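PDB 3HC7: gene 12 protein from Mycobacterium phage D29, which hydrolyses the ester link between mycolic acids and arabinogalactan in the host cell wall, helping the phage to lyse mycobacteria. Local coordinates for residues K3-P17 with I33-A46. Sequence-based numbering, arbitrary orientation.
Sequences KPWLFTVHGTGQPDP and IYRWQPIGNYPAAA
Arg-35 lies across the indole of Trp-5: its CB sits 3.6 Å from the centroid of the Trp-5 six-membered ring, almost on the normal, while NE1 of that indole stands over the middle of the guanidinium, the two planes 40° apart. Bends at chi2 and chi3 (139° and 89°) fold the arginine over the ring and turn NH1 to the carbonyl of Lys-3, whose O it meets at 2.9 Å on an in-plane lone pair; NH1 also forms a salt bridge with Asp-71. On the other face of the sheet Trp-36 points its indole edge at Thr-8, and NE1 of Trp-36 donates a nearly straight bond of 2.8 Å, in the ring plane, to OG1 of Thr-8. Strands 5-9 and 35-38 run parallel as the two ends of a beta-alpha-beta unit through helix 22-27, with 35-38 at the margin of the alpha/beta-hydrolase sheet. Helix 50-70 packs on the Trp-5 and Gln-37 face, helix 22-27 on that of Leu-6 and Trp-36. Farther along, a water accepts from His-10 N and donates to Ile-39 O. Val-9 places CG1 over the Tyr-42 ring, 4.0 Å from its centroid, and the Tyr-42 hydroxyl OH reaches His-10 O at 2.9 Å. Gly-13 N is 2.7 Å from Ala-44 O, a hydrogen bond that ties down the turn 11-14, where Thr-12 N is bonded to the catalytic Ser-82 OG.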
# COMPACT_ATOMS: atom_id res chain seq x y z
N LYS A 3 -7.54 22.94 -10.50
CA LYS A 3 -8.13 21.66 -10.13
C LYS A 3 -7.03 20.66 -9.76
O LYS A 3 -6.19 20.33 -10.60
CB LYS A 3 -8.97 21.13 -11.30
CG LYS A 3 -10.07 20.15 -10.92
CD LYS A 3 -11.01 19.92 -12.10
CE LYS A 3 -11.93 18.73 -11.87
NZ LYS A 3 -12.66 18.33 -13.10
N PRO A 4 -7.03 20.19 -8.50
CA PRO A 4 -5.98 19.29 -8.00
C PRO A 4 -6.07 17.89 -8.61
O PRO A 4 -7.14 17.46 -9.02
CB PRO A 4 -6.26 19.21 -6.49
CG PRO A 4 -7.37 20.17 -6.20
CD PRO A 4 -8.07 20.46 -7.49
N TRP A 5 -4.94 17.19 -8.64
CA TRP A 5 -4.90 15.83 -9.17
C TRP A 5 -5.02 14.79 -8.07
O TRP A 5 -4.49 14.98 -6.97
CB TRP A 5 -3.62 15.60 -9.96
CG TRP A 5 -3.71 16.14 -11.34
CD1 TRP A 5 -3.26 17.35 -11.78
CD2 TRP A 5 -4.34 15.51 -12.45
NE1 TRP A 5 -3.55 17.50 -13.11
CE2 TRP A 5 -4.21 16.39 -13.55
CE3 TRP A 5 -4.98 14.28 -12.64
CZ2 TRP A 5 -4.71 16.07 -14.81
CZ3 TRP A 5 -5.47 13.97 -13.89
CH2 TRP A 5 -5.34 14.86 -14.96
N LEU A 6 -5.72 13.70 -8.39
CA LEU A 6 -5.81 12.56 -7.50
C LEU A 6 -5.25 11.31 -8.19
O LEU A 6 -5.74 10.90 -9.25
CB LEU A 6 -7.26 12.32 -7.06
CG LEU A 6 -7.52 11.07 -6.23
CD1 LEU A 6 -6.72 11.10 -4.94
CD2 LEU A 6 -9.01 10.90 -5.93
N PHE A 7 -4.22 10.73 -7.60
CA PHE A 7 -3.60 9.51 -8.13
C PHE A 7 -4.00 8.33 -7.26
O PHE A 7 -3.93 8.41 -6.04
CB PHE A 7 -2.08 9.66 -8.17
CG PHE A 7 -1.60 10.80 -9.02
CD1 PHE A 7 -1.42 10.64 -10.39
CD2 PHE A 7 -1.34 12.04 -8.45
CE1 PHE A 7 -0.98 11.70 -11.17
CE2 PHE A 7 -0.90 13.10 -9.22
CZ PHE A 7 -0.73 12.93 -10.58
N THR A 8 -4.43 7.25 -7.90
CA THR A 8 -4.94 6.11 -7.17
C THR A 8 -4.32 4.81 -7.64
O THR A 8 -4.10 4.59 -8.83
CB THR A 8 -6.48 5.99 -7.29
OG1 THR A 8 -6.84 5.88 -8.67
CG2 THR A 8 -7.17 7.20 -6.68
N VAL A 9 -4.02 3.95 -6.67
CA VAL A 9 -3.43 2.65 -6.96
C VAL A 9 -4.24 1.57 -6.26
O VAL A 9 -4.31 1.53 -5.03
CB VAL A 9 -1.96 2.58 -6.52
CG1 VAL A 9 -1.31 1.30 -7.03
CG2 VAL A 9 -1.21 3.80 -7.03
N HIS A 10 -4.85 0.71 -7.06
CA HIS A 10 -5.66 -0.39 -6.55
C HIS A 10 -4.91 -1.38 -5.68
O HIS A 10 -3.67 -1.45 -5.70
CB HIS A 10 -6.32 -1.14 -7.71
CG HIS A 10 -7.61 -0.52 -8.18
ND1 HIS A 10 -8.76 -0.56 -7.43
CD2 HIS A 10 -7.92 0.13 -9.32
CE1 HIS A 10 -9.73 0.04 -8.09
NE2 HIS A 10 -9.25 0.47 -9.24
N GLY A 11 -5.67 -2.17 -4.92
CA GLY A 11 -5.11 -3.25 -4.13
C GLY A 11 -4.91 -4.50 -4.96
O GLY A 11 -5.26 -4.55 -6.14
N THR A 12 -4.32 -5.51 -4.34
CA THR A 12 -4.05 -6.79 -4.98
C THR A 12 -5.30 -7.35 -5.67
O THR A 12 -6.39 -7.31 -5.11
CB THR A 12 -3.55 -7.78 -3.92
OG1 THR A 12 -2.44 -7.21 -3.23
CG2 THR A 12 -3.15 -9.11 -4.56
N GLY A 13 -5.13 -7.84 -6.89
CA GLY A 13 -6.21 -8.50 -7.60
C GLY A 13 -7.06 -7.63 -8.51
O GLY A 13 -7.97 -8.13 -9.16
N GLN A 14 -6.77 -6.33 -8.58
CA GLN A 14 -7.53 -5.44 -9.46
C GLN A 14 -6.62 -4.71 -10.45
O GLN A 14 -6.24 -3.57 -10.21
CB GLN A 14 -8.33 -4.43 -8.63
CG GLN A 14 -9.11 -3.41 -9.45
CD GLN A 14 -10.04 -4.04 -10.47
OE1 GLN A 14 -11.27 -3.99 -10.34
NE2 GLN A 14 -9.46 -4.65 -11.51
N PRO A 15 -6.29 -5.37 -11.58
CA PRO A 15 -5.36 -4.81 -12.57
C PRO A 15 -6.01 -3.75 -13.47
O PRO A 15 -5.35 -3.24 -14.38
CB PRO A 15 -4.97 -6.02 -13.43
CG PRO A 15 -5.75 -7.21 -12.89
CD PRO A 15 -6.80 -6.70 -11.97
N ASP A 16 -7.28 -3.44 -13.23
CA ASP A 16 -7.98 -2.44 -14.04
C ASP A 16 -8.09 -1.11 -13.29
O ASP A 16 -8.89 -0.98 -12.37
CB ASP A 16 -9.37 -2.94 -14.45
CG ASP A 16 -10.05 -2.00 -15.43
OD1 ASP A 16 -9.92 -0.76 -15.29
OD2 ASP A 16 -10.74 -2.51 -16.35
N PRO A 17 -7.28 -0.13 -13.70
CA PRO A 17 -7.22 1.18 -13.04
C PRO A 17 -8.61 1.73 -12.74
O PRO A 17 -8.85 2.27 -11.66
CB PRO A 17 -6.53 2.06 -14.08
CG PRO A 17 -5.64 1.12 -14.81
CD PRO A 17 -6.39 -0.20 -14.87
N ILE A 33 -14.16 17.87 -7.50
CA ILE A 33 -13.17 18.74 -6.89
C ILE A 33 -11.74 18.32 -7.24
O ILE A 33 -10.81 19.12 -7.13
CB ILE A 33 -13.35 18.82 -5.35
CG1 ILE A 33 -12.11 18.33 -4.62
CG2 ILE A 33 -14.61 18.07 -4.92
CD1 ILE A 33 -12.01 18.82 -3.19
N TYR A 34 -11.56 17.08 -7.67
CA TYR A 34 -10.26 16.58 -8.10
C TYR A 34 -10.32 16.07 -9.54
O TYR A 34 -11.35 15.55 -9.97
CB TYR A 34 -9.82 15.41 -7.22
CG TYR A 34 -9.41 15.74 -5.81
CD1 TYR A 34 -10.35 15.75 -4.78
CD2 TYR A 34 -8.08 16.00 -5.49
CE1 TYR A 34 -9.98 16.04 -3.49
CE2 TYR A 34 -7.71 16.29 -4.19
CZ TYR A 34 -8.66 16.30 -3.20
OH TYR A 34 -8.29 16.58 -1.90
N ARG A 35 -9.22 16.21 -10.26
CA ARG A 35 -9.01 15.49 -11.51
C ARG A 35 -8.41 14.12 -11.17
O ARG A 35 -7.59 14.02 -10.25
CB ARG A 35 -8.07 16.26 -12.43
CG ARG A 35 -8.64 17.57 -12.92
CD ARG A 35 -7.58 18.66 -12.90
NE ARG A 35 -6.82 18.73 -14.14
CZ ARG A 35 -5.84 19.60 -14.35
NH1 ARG A 35 -5.49 20.45 -13.40
NH2 ARG A 35 -5.20 19.61 -15.51
N TRP A 36 -8.80 13.09 -11.90
CA TRP A 36 -8.46 11.72 -11.53
C TRP A 36 -7.56 10.99 -12.52
O TRP A 36 -7.91 10.86 -13.70
CB TRP A 36 -9.74 10.92 -11.28
CG TRP A 36 -9.51 9.50 -10.90
CD1 TRP A 36 -8.45 8.99 -10.20
CD2 TRP A 36 -10.38 8.39 -11.18
NE1 TRP A 36 -8.60 7.63 -10.04
CE2 TRP A 36 -9.78 7.24 -10.63
CE3 TRP A 36 -11.60 8.27 -11.85
CZ2 TRP A 36 -10.36 5.98 -10.73
CZ3 TRP A 36 -12.18 7.02 -11.94
CH2 TRP A 36 -11.56 5.89 -11.39
N GLN A 37 -6.43 10.50 -12.03
CA GLN A 37 -5.51 9.69 -12.83
C GLN A 37 -5.25 8.33 -12.19
O GLN A 37 -4.34 8.18 -11.37
CB GLN A 37 -4.18 10.41 -13.02
CG GLN A 37 -3.18 9.61 -13.84
CD GLN A 37 -3.73 9.26 -15.21
OE1 GLN A 37 -4.01 10.14 -16.02
NE2 GLN A 37 -3.91 7.97 -15.46
N PRO A 38 -6.05 7.32 -12.55
CA PRO A 38 -5.85 5.96 -12.05
C PRO A 38 -4.51 5.44 -12.55
O PRO A 38 -4.14 5.73 -13.69
CB PRO A 38 -6.99 5.17 -12.70
CG PRO A 38 -7.97 6.18 -13.13
CD PRO A 38 -7.20 7.41 -13.47
N ILE A 39 -3.80 4.68 -11.72
CA ILE A 39 -2.49 4.16 -12.11
C ILE A 39 -2.59 2.77 -12.75
O ILE A 39 -2.98 1.80 -12.10
CB ILE A 39 -1.53 4.11 -10.90
CG1 ILE A 39 -1.33 5.52 -10.31
CG2 ILE A 39 -0.19 3.50 -11.30
CD1 ILE A 39 -0.86 6.54 -11.30
N GLY A 40 -2.23 2.68 -14.03
CA GLY A 40 -2.22 1.42 -14.74
C GLY A 40 -0.81 0.87 -14.95
O GLY A 40 0.12 1.24 -14.22
N ASN A 41 -0.65 -0.01 -15.94
CA ASN A 41 0.63 -0.69 -16.15
C ASN A 41 1.08 -1.35 -14.86
O ASN A 41 2.26 -1.35 -14.52
CB ASN A 41 1.70 0.29 -16.60
CG ASN A 41 1.40 0.90 -17.95
OD1 ASN A 41 1.65 2.08 -18.18
ND2 ASN A 41 0.84 0.09 -18.85
N TYR A 42 0.12 -1.93 -14.14
CA TYR A 42 0.34 -2.36 -12.77
C TYR A 42 -0.48 -3.63 -12.56
O TYR A 42 -1.70 -3.58 -12.49
CB TYR A 42 -0.10 -1.24 -11.83
CG TYR A 42 -0.39 -1.65 -10.42
CD1 TYR A 42 0.58 -2.24 -9.63
CD2 TYR A 42 -1.65 -1.41 -9.86
CE1 TYR A 42 0.30 -2.61 -8.32
CE2 TYR A 42 -1.93 -1.78 -8.56
CZ TYR A 42 -0.95 -2.37 -7.79
OH TYR A 42 -1.21 -2.74 -6.49
N PRO A 43 0.20 -4.79 -12.48
CA PRO A 43 -0.51 -6.07 -12.50
C PRO A 43 -1.37 -6.29 -11.26
O PRO A 43 -2.26 -7.13 -11.29
CB PRO A 43 0.62 -7.11 -12.54
CG PRO A 43 1.84 -6.37 -12.94
CD PRO A 43 1.66 -4.96 -12.44
N ALA A 44 -1.09 -5.56 -10.18
CA ALA A 44 -1.73 -5.81 -8.88
C ALA A 44 -1.72 -7.30 -8.50
O ALA A 44 -2.71 -7.82 -7.98
CB ALA A 44 -3.16 -5.26 -8.87
N ALA A 45 -0.59 -7.97 -8.73
CA ALA A 45 -0.52 -9.42 -8.57
C ALA A 45 -0.34 -9.84 -7.12
O ALA A 45 0.37 -9.18 -6.37
CB ALA A 45 0.60 -9.99 -9.43
N ALA A 46 -0.98 -10.93 -6.73
CA ALA A 46 -0.79 -11.49 -5.39
C ALA A 46 0.60 -12.12 -5.21
O ALA A 46 1.18 -12.07 -4.12
CB ALA A 46 -1.88 -12.51 -5.08
O HOH W 1 -4.53 1.39 -9.95